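Local coordinates for protein PRD-containing transcription regulator (Lactobacillus casei, PDB 3NUF) that probably takes part in transcription regulation through a PRD, an all-helical module that in related regulators responds to the sugar phosphotransferase system, at residues E14-I19 / L51-N56; L31-V35 / Q92-I97; A41-H45 / K85-L89; Q70-V74 / A103-V107. All coordinates share one frame; numbering follows the deposited sequence. Where two conformers were deposited one is given.

How the contacts relate
Contact 2 lies nearest the middle of the chain, its centre about 6 Å from the chain's centre, against about 11 Å for contacts 1 and 3 and about 13 Å for contact 4. Contacts 1 and 2 each pair two helices and are partly buried. Contact 3 is mostly buried and contact 4 is superficial; both set a loop against a helix. Helix 84-97 serves both contact 2 and contact 3. Val-32 packs on Thr-55 to join contacts 1 and 2, while Val-94 packs on Glu-104 to join contacts 2 and 4. Chemistry differs: aromatic stacking in contact 2, a lysine-to-carbonyl bond in contact 3, and mainly van der Waals contact in 1 and 4.

Contact 1 of 4, residues E14-I19 / L51-N56; sequences EVKAMI and LQVLTN
Glu-14 rests its CB on the side-chain amide of Gln-52, 3.7 Å from CD, where helix 13-21 runs beside helix 48-67 in this all-helical PRD protein. The axes of the two short segments approach to 9.5 Å and diverge by only 12°, a nearly parallel pair. The Glu-14 carboxylate and Gln-52 amide are turned almost alike, but it is the methylenes of Glu-14 that do most of the touching. Next, Val-15 reaches between Leu-51 and Thr-55: its CG2 lies 3.9 Å from Leu-51 CG and also faces Gln-52 CG, while CG1, anti to the backbone N (chi1 170°), meets Thr-55 OG1 at 3.4 Å. With an alanine at Gln-52, CG and the amide would be gone, and Glu-14 CB and Val-15 CG2 would probably face a gap. Selenomethionine Met-18 crosses to the neighbouring helix in an extended chain; in one of its two deposited conformers SE lies near Gln-52 O and CE near Asn-56 CB, contacts described for that conformer and uncertain for the other. Ile-19 comes last, its CG1 4.2 Å from Thr-55 CG2, the two side chains at about a right angle, and it continues onto Thr-29 of helix 25-41. The Thr-55 hydroxyl is itself tied back into its helix: OG1 donates to Leu-51 O at 2.8 Å, from the carbonyl face opposite to the one used by Thr-55 N.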
loop_
_atom_site.group_PDB
_atom_site.type_symbol
_atom_site.label_atom_id
_atom_site.label_comp_id
_atom_site.label_asym_id
_atom_site.label_seq_id
_atom_site.Cartn_x
_atom_site.Cartn_y
_atom_site.Cartn_z
ATOM N N GLU A 14 14.355 6.734 5.840
ATOM C CA GLU A 14 13.560 5.971 6.814
ATOM C C GLU A 14 12.814 4.825 6.161
ATOM O O GLU A 14 12.706 3.753 6.760
ATOM C CB GLU A 14 12.556 6.853 7.531
ATOM C CG GLU A 14 13.212 7.998 8.354
ATOM C CD GLU A 14 13.696 9.219 7.541
ATOM O OE1 GLU A 14 13.472 9.328 6.315
ATOM O OE2 GLU A 14 14.302 10.104 8.171
ATOM N N VAL A 15 12.321 5.036 4.953
ATOM C CA VAL A 15 11.678 3.951 4.201
ATOM C C VAL A 15 12.667 2.856 3.816
ATOM O O VAL A 15 12.382 1.653 4.024
ATOM C CB VAL A 15 10.995 4.532 2.949
ATOM C CG1 VAL A 15 10.486 3.452 1.947
ATOM C CG2 VAL A 15 9.797 5.418 3.377
ATOM N N LYS A 16 13.872 3.223 3.330
ATOM C CA LYS A 16 14.890 2.241 3.031
ATOM C C LYS A 16 15.286 1.426 4.277
ATOM O O LYS A 16 15.535 0.226 4.165
ATOM C CB LYS A 16 16.126 2.871 2.428
ATOM C CG LYS A 16 15.893 3.455 1.037
ATOM C CD LYS A 16 17.171 3.881 0.303
ATOM C CE LYS A 16 17.685 5.193 0.834
ATOM N NZ LYS A 16 18.996 5.551 0.200
ATOM N N ALA A 17 15.334 2.094 5.439
ATOM C CA ALA A 17 15.613 1.444 6.730
ATOM C C ALA A 17 14.578 0.388 7.056
ATOM O O ALA A 17 14.939 -0.740 7.402
ATOM C CB ALA A 17 15.737 2.503 7.900
HETATM N N MSE A 18 13.304 0.772 6.924
HETATM C CA MSE A 18 12.177 -0.126 7.151
HETATM C C MSE A 18 12.316 -1.378 6.256
HETATM O O MSE A 18 12.117 -2.508 6.696
HETATM C CB MSE A 18 10.842 0.595 6.875
HETATM C CG MSE A 18 10.364 1.556 7.944
HETATM SE SE MSE A 18 8.618 2.384 7.372
HETATM C CE MSE A 18 8.085 3.206 9.041
ATOM N N ILE A 19 12.623 -1.162 4.980
ATOM C CA ILE A 19 12.764 -2.216 3.997
ATOM C C ILE A 19 13.920 -3.155 4.315
ATOM O O ILE A 19 13.782 -4.379 4.250
ATOM C CB ILE A 19 12.858 -1.609 2.599
ATOM C CG1 ILE A 19 11.518 -1.018 2.125
ATOM C CG2 ILE A 19 13.360 -2.655 1.597
ATOM C CD1 ILE A 19 11.615 -0.136 0.969
ATOM N N LEU A 51 4.593 8.257 3.264
ATOM C CA LEU A 51 5.241 7.155 2.632
ATOM C C LEU A 51 5.838 6.180 3.675
ATOM O O LEU A 51 5.809 4.966 3.455
ATOM C CB LEU A 51 6.245 7.663 1.593
ATOM C CG LEU A 51 7.018 6.572 0.865
ATOM C CD1 LEU A 51 6.033 5.706 0.072
ATOM C CD2 LEU A 51 8.117 7.091 -0.068
ATOM N N GLN A 52 6.342 6.666 4.821
ATOM C CA GLN A 52 6.789 5.828 5.928
ATOM C C GLN A 52 5.674 4.953 6.484
ATOM O O GLN A 52 5.827 3.734 6.676
ATOM C CB GLN A 52 7.326 6.708 7.076
ATOM C CG GLN A 52 8.697 7.259 6.881
ATOM C CD GLN A 52 9.139 8.082 8.101
ATOM O OE1 GLN A 52 9.080 7.592 9.217
ATOM N NE2 GLN A 52 9.586 9.297 7.868
ATOM N N VAL A 53 4.542 5.568 6.769
ATOM C CA VAL A 53 3.386 4.874 7.302
ATOM C C VAL A 53 2.852 3.853 6.302
ATOM O O VAL A 53 2.553 2.723 6.641
ATOM C CB VAL A 53 2.316 5.908 7.725
ATOM C CG1 VAL A 53 1.045 5.250 8.168
ATOM C CG2 VAL A 53 2.839 6.783 8.870
ATOM N N LEU A 54 2.818 4.230 5.059
ATOM C CA LEU A 54 2.426 3.310 3.967
ATOM C C LEU A 54 3.333 2.110 3.869
ATOM O O LEU A 54 2.915 0.945 3.775
ATOM C CB LEU A 54 2.381 4.032 2.624
ATOM C CG LEU A 54 2.134 3.157 1.421
ATOM C CD1 LEU A 54 0.680 2.644 1.422
ATOM C CD2 LEU A 54 2.458 3.921 0.102
ATOM N N THR A 55 4.641 2.364 3.909
ATOM C CA THR A 55 5.631 1.306 3.798
ATOM C C THR A 55 5.470 0.309 4.903
ATOM O O THR A 55 5.535 -0.898 4.684
ATOM C CB THR A 55 7.080 1.893 3.766
ATOM O OG1 THR A 55 7.199 2.666 2.595
ATOM C CG2 THR A 55 8.128 0.795 3.745
ATOM N N ASN A 56 5.285 0.773 6.140
ATOM C CA ASN A 56 5.113 -0.135 7.254
ATOM C C ASN A 56 3.943 -1.084 6.982
ATOM O O ASN A 56 4.027 -2.296 7.199
ATOM C CB ASN A 56 4.906 0.657 8.581
ATOM C CG ASN A 56 4.728 -0.238 9.786
ATOM O OD1 ASN A 56 5.700 -0.768 10.300
ATOM N ND2 ASN A 56 3.458 -0.453 10.209
#

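Contact 2 of 4, residues L31-V35 / Q92-I97; sequences LVNYV and QVVQHI. With EDO (1,2-ethanediol), chain G.
Tyr-34 and His-96 lie face to face across the helices, ring centroids 3.6 Å apart and planes within 5° of each other. The closest atoms, Tyr-34 CZ and His-96 CG, are 3.5 Å apart, and the two side chains pass in opposite directions. Tyr-34 puts its CG anti to the backbone N (chi1 168°), which sends the ring across to helix 84-97. A 1,2-ethanediol, probably from the crystallisation liquor, sits at the ring edges: its O2 is 3.1 Å from His-96 ND1 in a hydrogen bond. Its O1 is modelled doubtfully close to Tyr-34 OH and Gln-92 NE2. Gln-92 CG lies 3.6 Å from Tyr-34 OH, and a glycine in its place would probably leave the phenol end without this neighbour and more able to shift. Beside the stack the contact is aliphatic: Leu-31 CD1 meets Ile-97 CG1 at 3.7 Å, and Val-35 CG2 meets Val-93 CG1 at 3.9 Å, each pair crossing at about a right angle. The segment axes run roughly antiparallel, at 148°. Around this pair, helix 48-67 packs on Val-35 and Ile-97 through Leu-58 and Ser-65, and helix 104-115 meets Val-93 through Leu-108 and Phe-112.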
loop_
_atom_site.group_PDB
_atom_site.type_symbol
_atom_site.label_atom_id
_atom_site.label_comp_id
_atom_site.label_asym_id
_atom_site.label_seq_id
_atom_site.Cartn_x
_atom_site.Cartn_y
_atom_site.Cartn_z
ATOM N N LEU A 31 7.551 -3.641 -4.137
ATOM C CA LEU A 31 6.142 -3.325 -3.788
ATOM C C LEU A 31 5.959 -1.814 -3.502
ATOM O O LEU A 31 5.009 -1.211 -4.001
ATOM C CB LEU A 31 5.695 -4.182 -2.594
ATOM C CG LEU A 31 4.275 -3.939 -2.095
ATOM C CD1 LEU A 31 3.257 -4.154 -3.213
ATOM C CD2 LEU A 31 3.969 -4.868 -0.906
ATOM N N VAL A 32 6.819 -1.240 -2.658
ATOM C CA VAL A 32 6.736 0.198 -2.424
ATOM C C VAL A 32 6.850 0.982 -3.725
ATOM O O VAL A 32 6.066 1.918 -3.986
ATOM C CB VAL A 32 7.825 0.626 -1.411
ATOM C CG1 VAL A 32 7.853 2.151 -1.271
ATOM C CG2 VAL A 32 7.549 0.030 -0.083
ATOM N N ASN A 33 7.831 0.649 -4.568
ATOM C CA ASN A 33 7.956 1.298 -5.839
ATOM C C ASN A 33 6.668 1.204 -6.667
ATOM O O ASN A 33 6.213 2.166 -7.287
ATOM C CB ASN A 33 9.070 0.671 -6.674
ATOM C CG ASN A 33 10.471 0.943 -6.168
ATOM O OD1 ASN A 33 10.690 1.773 -5.339
ATOM N ND2 ASN A 33 11.427 0.195 -6.724
ATOM N N TYR A 34 6.093 -0.022 -6.722
ATOM C CA TYR A 34 4.857 -0.271 -7.472
ATOM C C TYR A 34 3.722 0.624 -6.982
ATOM O O TYR A 34 2.994 1.257 -7.778
ATOM C CB TYR A 34 4.475 -1.750 -7.395
ATOM C CG TYR A 34 3.105 -2.096 -7.884
ATOM C CD1 TYR A 34 2.890 -2.386 -9.212
ATOM C CD2 TYR A 34 2.020 -2.157 -7.023
ATOM C CE1 TYR A 34 1.641 -2.720 -9.662
ATOM C CE2 TYR A 34 0.760 -2.451 -7.485
ATOM C CZ TYR A 34 0.608 -2.737 -8.796
ATOM O OH TYR A 34 -0.657 -3.073 -9.277
ATOM N N VAL A 35 3.558 0.687 -5.670
ATOM C CA VAL A 35 2.470 1.498 -5.093
ATOM C C VAL A 35 2.658 3.006 -5.384
ATOM O O VAL A 35 1.701 3.707 -5.742
ATOM C CB VAL A 35 2.256 1.231 -3.643
ATOM C CG1 VAL A 35 1.176 2.150 -3.069
ATOM C CG2 VAL A 35 1.816 -0.224 -3.441
ATOM N N GLN A 92 -6.466 -3.150 -6.262
ATOM C CA GLN A 92 -5.452 -3.502 -7.253
ATOM C C GLN A 92 -4.169 -3.913 -6.553
ATOM O O GLN A 92 -3.519 -4.893 -6.954
ATOM C CB GLN A 92 -5.178 -2.323 -8.174
ATOM C CG GLN A 92 -4.214 -2.678 -9.266
ATOM C CD GLN A 92 -4.138 -1.653 -10.377
ATOM O OE1 GLN A 92 -4.962 -0.750 -10.479
ATOM N NE2 GLN A 92 -3.134 -1.814 -11.233
ATOM N N VAL A 93 -3.767 -3.198 -5.512
ATOM C CA VAL A 93 -2.532 -3.550 -4.792
ATOM C C VAL A 93 -2.615 -4.901 -4.114
ATOM O O VAL A 93 -1.724 -5.749 -4.231
ATOM C CB VAL A 93 -2.170 -2.497 -3.770
ATOM C CG1 VAL A 93 -0.915 -2.906 -2.895
ATOM C CG2 VAL A 93 -1.851 -1.171 -4.431
ATOM N N VAL A 94 -3.742 -5.135 -3.456
ATOM C CA VAL A 94 -3.960 -6.442 -2.766
ATOM C C VAL A 94 -3.878 -7.589 -3.764
ATOM O O VAL A 94 -3.194 -8.587 -3.522
ATOM C CB VAL A 94 -5.315 -6.437 -2.094
ATOM C CG1 VAL A 94 -5.686 -7.863 -1.556
ATOM C CG2 VAL A 94 -5.355 -5.390 -0.953
ATOM N N GLN A 95 -4.542 -7.462 -4.900
ATOM C CA GLN A 95 -4.509 -8.477 -5.914
ATOM C C GLN A 95 -3.158 -8.667 -6.539
ATOM O O GLN A 95 -2.797 -9.786 -6.900
ATOM C CB GLN A 95 -5.616 -8.238 -6.929
ATOM C CG GLN A 95 -7.027 -8.251 -6.342
ATOM C CD GLN A 95 -7.350 -9.513 -5.586
ATOM O OE1 GLN A 95 -7.725 -9.499 -4.381
ATOM N NE2 GLN A 95 -7.201 -10.592 -6.235
ATOM N N HIS A 96 -2.458 -7.580 -6.727
ATOM C CA HIS A 96 -1.087 -7.618 -7.228
ATOM C C HIS A 96 -0.154 -8.386 -6.323
ATOM O O HIS A 96 0.617 -9.202 -6.826
ATOM C CB HIS A 96 -0.546 -6.170 -7.429
ATOM C CG HIS A 96 0.920 -6.091 -7.693
ATOM N ND1 HIS A 96 1.446 -6.338 -8.936
ATOM C CD2 HIS A 96 1.955 -5.799 -6.883
ATOM C CE1 HIS A 96 2.766 -6.168 -8.872
ATOM N NE2 HIS A 96 3.104 -5.875 -7.631
ATOM N N ILE A 97 -0.232 -8.190 -5.025
ATOM C CA ILE A 97 0.600 -8.939 -4.073
ATOM C C ILE A 97 0.262 -10.412 -4.139
ATOM O O ILE A 97 1.188 -11.229 -4.174
ATOM C CB ILE A 97 0.429 -8.385 -2.664
ATOM C CG1 ILE A 97 0.944 -6.956 -2.515
ATOM C CG2 ILE A 97 1.150 -9.262 -1.619
ATOM C CD1 ILE A 97 0.458 -6.231 -1.282
HETATM C C1 EDO G . -0.505 -4.496 -11.997
HETATM O O1 EDO G . -1.191 -3.341 -11.509
HETATM C C2 EDO G . -1.415 -5.679 -11.815
HETATM O O2 EDO G . -0.748 -6.676 -11.030
#

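Contact 3 of 4, residues A41-H45 / K85-L89; sequences AAEIH and KSLDL
Lys-85 lays the outer part of its side chain over Ala-42, with CE 3.7 Å from Ala-42 CB, and ends on that residue's carbonyl. Ala-42 is the first residue to leave helical geometry after helix 25-41, which closes in a Schellman motif: Glu-43, at a positive phi of 63°, is the C-prime residue, Ile-44 N turns back to Ala-39 O, and Glu-43 N to Ala-40 O. The Lys-85 chain is extended throughout, with CG anti to the backbone N (chi1 179°), and this full length carries NZ from helix 84-97 to the turn. There NZ donates to Ala-42 O at 2.7 Å, with a C=O...N angle of 148° and the donor somewhat off the carbonyl plane. A positive group at this position would probably be favoured by the partial negative charge that gathers at a helix C-terminus. Glu-43 OE1 stands 6.1 Å from Lys-85 NZ, too far for a salt bridge, though the opposite charges may attract weakly.

Beside the lysine, the contact is apolar and mostly buried. Leu-89 CD1 touches Ala-42 CB at 3.8 Å, and Ile-44 runs alongside Lys-85 in the opposite direction, its CD1 4.1 Å from CE. Further packing comes from Ala-115 of helix 104-115 on Ile-44, and from Leu-38, earlier in helix 25-41, on Leu-89. Ile-44 and Leu-89 reach toward each other tip to tip, and their CD1 atoms, 3.5 Å apart, are pressed closer than usual van der Waals contact.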
loop_
_atom_site.group_PDB
_atom_site.type_symbol
_atom_site.label_atom_id
_atom_site.label_comp_id
_atom_site.label_asym_id
_atom_site.label_seq_id
_atom_site.Cartn_x
_atom_site.Cartn_y
_atom_site.Cartn_z
ATOM N N ALA A 41 0.157 7.459 -11.157
ATOM C CA ALA A 41 -0.698 7.372 -12.371
ATOM C C ALA A 41 -2.115 7.898 -12.074
ATOM O O ALA A 41 -2.766 8.510 -12.946
ATOM C CB ALA A 41 -0.722 5.950 -12.928
ATOM N N ALA A 42 -2.627 7.691 -10.874
ATOM C CA ALA A 42 -3.894 8.197 -10.389
ATOM C C ALA A 42 -3.867 9.620 -9.813
ATOM O O ALA A 42 -4.825 10.063 -9.195
ATOM C CB ALA A 42 -4.453 7.194 -9.322
ATOM N N GLU A 43 -2.728 10.289 -9.981
ATOM C CA GLU A 43 -2.497 11.654 -9.499
ATOM C C GLU A 43 -2.570 11.792 -7.998
ATOM O O GLU A 43 -3.042 12.794 -7.461
ATOM C CB GLU A 43 -3.450 12.654 -10.190
ATOM C CG GLU A 43 -3.209 12.747 -11.712
ATOM C CD GLU A 43 -4.197 13.705 -12.418
ATOM O OE1 GLU A 43 -4.609 14.720 -11.816
ATOM O OE2 GLU A 43 -4.557 13.431 -13.574
ATOM N N ILE A 44 -2.065 10.759 -7.313
ATOM C CA ILE A 44 -1.939 10.749 -5.875
ATOM C C ILE A 44 -0.484 10.655 -5.504
ATOM O O ILE A 44 0.254 9.840 -6.078
ATOM C CB ILE A 44 -2.643 9.531 -5.305
ATOM C CG1 ILE A 44 -4.128 9.592 -5.643
ATOM C CG2 ILE A 44 -2.425 9.419 -3.796
ATOM C CD1 ILE A 44 -4.854 8.377 -5.341
ATOM N N HIS A 45 -0.093 11.530 -4.588
ATOM C CA HIS A 45 1.249 11.584 -4.114
ATOM C C HIS A 45 1.274 11.546 -2.609
ATOM O O HIS A 45 0.366 12.078 -1.943
ATOM C CB HIS A 45 1.954 12.822 -4.701
ATOM C CG HIS A 45 2.074 12.764 -6.194
ATOM N ND1 HIS A 45 1.097 13.243 -7.043
ATOM C CD2 HIS A 45 3.017 12.197 -6.988
ATOM C CE1 HIS A 45 1.449 13.005 -8.295
ATOM N NE2 HIS A 45 2.610 12.369 -8.288
ATOM N N LYS A 85 -12.176 5.577 -5.765
ATOM C CA LYS A 85 -10.837 5.617 -6.365
ATOM C C LYS A 85 -9.844 5.008 -5.377
ATOM O O LYS A 85 -9.016 4.153 -5.758
ATOM C CB LYS A 85 -10.471 7.030 -6.726
ATOM C CG LYS A 85 -9.105 7.175 -7.316
ATOM C CD LYS A 85 -8.936 8.654 -7.780
ATOM C CE LYS A 85 -7.589 8.862 -8.344
ATOM N NZ LYS A 85 -7.506 10.234 -8.921
ATOM N N SER A 86 -9.920 5.379 -4.113
ATOM C CA SER A 86 -9.026 4.807 -3.101
ATOM C C SER A 86 -9.243 3.316 -2.934
ATOM O O SER A 86 -8.284 2.576 -2.761
ATOM C CB SER A 86 -9.190 5.487 -1.796
ATOM O OG SER A 86 -8.647 6.837 -1.885
ATOM N N LEU A 87 -10.493 2.901 -2.857
ATOM C CA LEU A 87 -10.831 1.476 -2.681
ATOM C C LEU A 87 -10.350 0.682 -3.867
ATOM O O LEU A 87 -9.815 -0.432 -3.721
ATOM C CB LEU A 87 -12.324 1.301 -2.420
ATOM C CG LEU A 87 -12.816 1.721 -1.072
ATOM C CD1 LEU A 87 -14.383 1.934 -1.132
ATOM C CD2 LEU A 87 -12.423 0.693 -0.039
ATOM N N ASP A 88 -10.527 1.208 -5.076
ATOM C CA ASP A 88 -10.123 0.483 -6.293
ATOM C C ASP A 88 -8.588 0.368 -6.368
ATOM O O ASP A 88 -8.060 -0.679 -6.758
ATOM C CB ASP A 88 -10.633 1.185 -7.552
ATOM C CG ASP A 88 -12.151 1.088 -7.731
ATOM O OD1 ASP A 88 -12.840 0.335 -7.005
ATOM O OD2 ASP A 88 -12.642 1.812 -8.658
ATOM N N LEU A 89 -7.865 1.435 -6.040
ATOM C CA LEU A 89 -6.406 1.354 -6.030
ATOM C C LEU A 89 -5.968 0.327 -4.992
ATOM O O LEU A 89 -5.058 -0.488 -5.255
ATOM C CB LEU A 89 -5.780 2.729 -5.774
ATOM C CG LEU A 89 -5.929 3.750 -6.870
ATOM C CD1 LEU A 89 -5.598 5.147 -6.366
ATOM C CD2 LEU A 89 -4.985 3.353 -8.016
#

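Contact 4 of 4, residues Q70-V74 / A103-V107; sequences QLPAV and AEKYV
Leu-71 and Glu-104 bring their CA atoms to 6.7 Å, and Val-74 and Ala-103 theirs to 7.6 Å, as the extended loop 70-74 passes the beginning of helix 104-115. The side chain of Leu-71 slides past that of Glu-104 in the opposite direction. Its CD2 meets Ala-103 CB at 3.8 Å, while CD1 approaches both Glu-104 N and the carboxylate, 3.7 Å from OE2. The glutamate is bent at its second torsion (chi2 -85°), which brings its end back to the loop although its CB points away from it. There OE2 also lies 4.0 Å from Pro-72 CD, and it forms a salt bridge with Arg-64 NE of helix 48-67. Val-74 holds CG1 between the backbone N and the carbonyl carbon (chi1 64°), a rotation that directs CG1 to Ala-103 CB, 4.1 Å away, and CG2 to Tyr-106 CB across a right-angled crossing. Phe-79 lies against both Val-74 and Tyr-106. No hydrogen bond joins the two segments. This is loop-to-helix packing at the surface of an all-helical PRD, mostly apolar but bordered by the Glu-104 carboxylate, where the connection from helix 48-67 to helix 84-97 passes over the start of the last helix.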
loop_
_atom_site.group_PDB
_atom_site.type_symbol
_atom_site.label_atom_id
_atom_site.label_comp_id
_atom_site.label_asym_id
_atom_site.label_seq_id
_atom_site.Cartn_x
_atom_site.Cartn_y
_atom_site.Cartn_z
ATOM N N GLN A 70 -3.697 -14.476 9.493
ATOM C CA GLN A 70 -5.061 -14.093 9.198
ATOM C C GLN A 70 -5.180 -12.597 8.937
ATOM O O GLN A 70 -4.521 -11.777 9.578
ATOM C CB GLN A 70 -5.972 -14.494 10.383
ATOM C CG GLN A 70 -7.441 -14.262 10.179
ATOM C CD GLN A 70 -8.318 -14.904 11.265
ATOM O OE1 GLN A 70 -7.819 -15.390 12.282
ATOM N NE2 GLN A 70 -9.617 -14.893 11.044
ATOM N N LEU A 71 -6.057 -12.272 7.998
ATOM C CA LEU A 71 -6.511 -10.901 7.815
ATOM C C LEU A 71 -6.863 -10.248 9.184
ATOM O O LEU A 71 -7.698 -10.781 9.905
ATOM C CB LEU A 71 -7.770 -10.944 6.941
ATOM C CG LEU A 71 -8.628 -9.695 6.871
ATOM C CD1 LEU A 71 -7.929 -8.568 6.109
ATOM C CD2 LEU A 71 -9.959 -10.050 6.221
ATOM N N PRO A 72 -6.299 -9.088 9.528
ATOM C CA PRO A 72 -6.753 -8.383 10.759
ATOM C C PRO A 72 -8.253 -8.086 10.688
ATOM O O PRO A 72 -8.727 -7.564 9.670
ATOM C CB PRO A 72 -5.944 -7.088 10.748
ATOM C CG PRO A 72 -4.660 -7.516 9.988
ATOM C CD PRO A 72 -5.132 -8.415 8.916
ATOM N N ALA A 73 -8.976 -8.388 11.763
ATOM C CA ALA A 73 -10.403 -8.247 11.761
ATOM C C ALA A 73 -10.793 -6.882 11.266
ATOM O O ALA A 73 -10.251 -5.867 11.742
ATOM C CB ALA A 73 -10.941 -8.468 13.180
ATOM N N VAL A 74 -11.807 -6.809 10.421
ATOM C CA VAL A 74 -12.227 -5.543 9.801
ATOM C C VAL A 74 -13.751 -5.549 9.601
ATOM O O VAL A 74 -14.356 -6.617 9.382
ATOM C CB VAL A 74 -11.471 -5.288 8.487
ATOM C CG1 VAL A 74 -11.794 -6.324 7.443
ATOM C CG2 VAL A 74 -11.694 -3.895 7.974
ATOM N N ALA A 103 -10.528 -8.279 1.550
ATOM C CA ALA A 103 -10.781 -7.248 2.523
ATOM C C ALA A 103 -9.556 -6.565 3.095
ATOM O O ALA A 103 -9.715 -5.569 3.809
ATOM C CB ALA A 103 -11.688 -7.811 3.644
ATOM N N GLU A 104 -8.345 -6.984 2.782
ATOM C CA GLU A 104 -7.151 -6.220 3.035
ATOM C C GLU A 104 -7.296 -4.828 2.393
ATOM O O GLU A 104 -6.632 -3.871 2.827
ATOM C CB GLU A 104 -5.925 -6.880 2.482
ATOM C CG GLU A 104 -5.489 -8.166 3.141
ATOM C CD GLU A 104 -4.612 -8.018 4.389
ATOM O OE1 GLU A 104 -4.124 -6.895 4.722
ATOM O OE2 GLU A 104 -4.390 -9.079 5.023
ATOM N N LYS A 105 -8.123 -4.688 1.358
ATOM C CA LYS A 105 -8.237 -3.398 0.699
ATOM C C LYS A 105 -8.720 -2.298 1.622
ATOM O O LYS A 105 -8.442 -1.123 1.347
ATOM C CB LYS A 105 -9.133 -3.498 -0.537
ATOM C CG LYS A 105 -10.595 -3.685 -0.270
ATOM C CD LYS A 105 -11.424 -3.863 -1.543
ATOM C CE LYS A 105 -12.843 -4.153 -1.256
ATOM N NZ LYS A 105 -13.716 -4.245 -2.518
ATOM N N TYR A 106 -9.514 -2.609 2.632
ATOM C CA TYR A 106 -10.127 -1.518 3.426
ATOM C C TYR A 106 -9.128 -0.685 4.179
ATOM O O TYR A 106 -9.039 0.544 4.006
ATOM C CB TYR A 106 -11.242 -2.092 4.305
ATOM C CG TYR A 106 -12.364 -2.743 3.540
ATOM C CD1 TYR A 106 -13.107 -1.994 2.647
ATOM C CD2 TYR A 106 -12.671 -4.102 3.680
ATOM C CE1 TYR A 106 -14.105 -2.591 1.933
ATOM C CE2 TYR A 106 -13.656 -4.694 2.963
ATOM C CZ TYR A 106 -14.369 -3.956 2.073
ATOM O OH TYR A 106 -15.360 -4.540 1.316
ATOM N N VAL A 107 -8.310 -1.313 4.990
ATOM C CA VAL A 107 -7.309 -0.548 5.755
ATOM C C VAL A 107 -6.335 0.131 4.782
ATOM O O VAL A 107 -5.962 1.292 4.975
ATOM C CB VAL A 107 -6.598 -1.407 6.773
ATOM C CG1 VAL A 107 -5.330 -0.744 7.331
ATOM C CG2 VAL A 107 -7.564 -1.725 7.907
#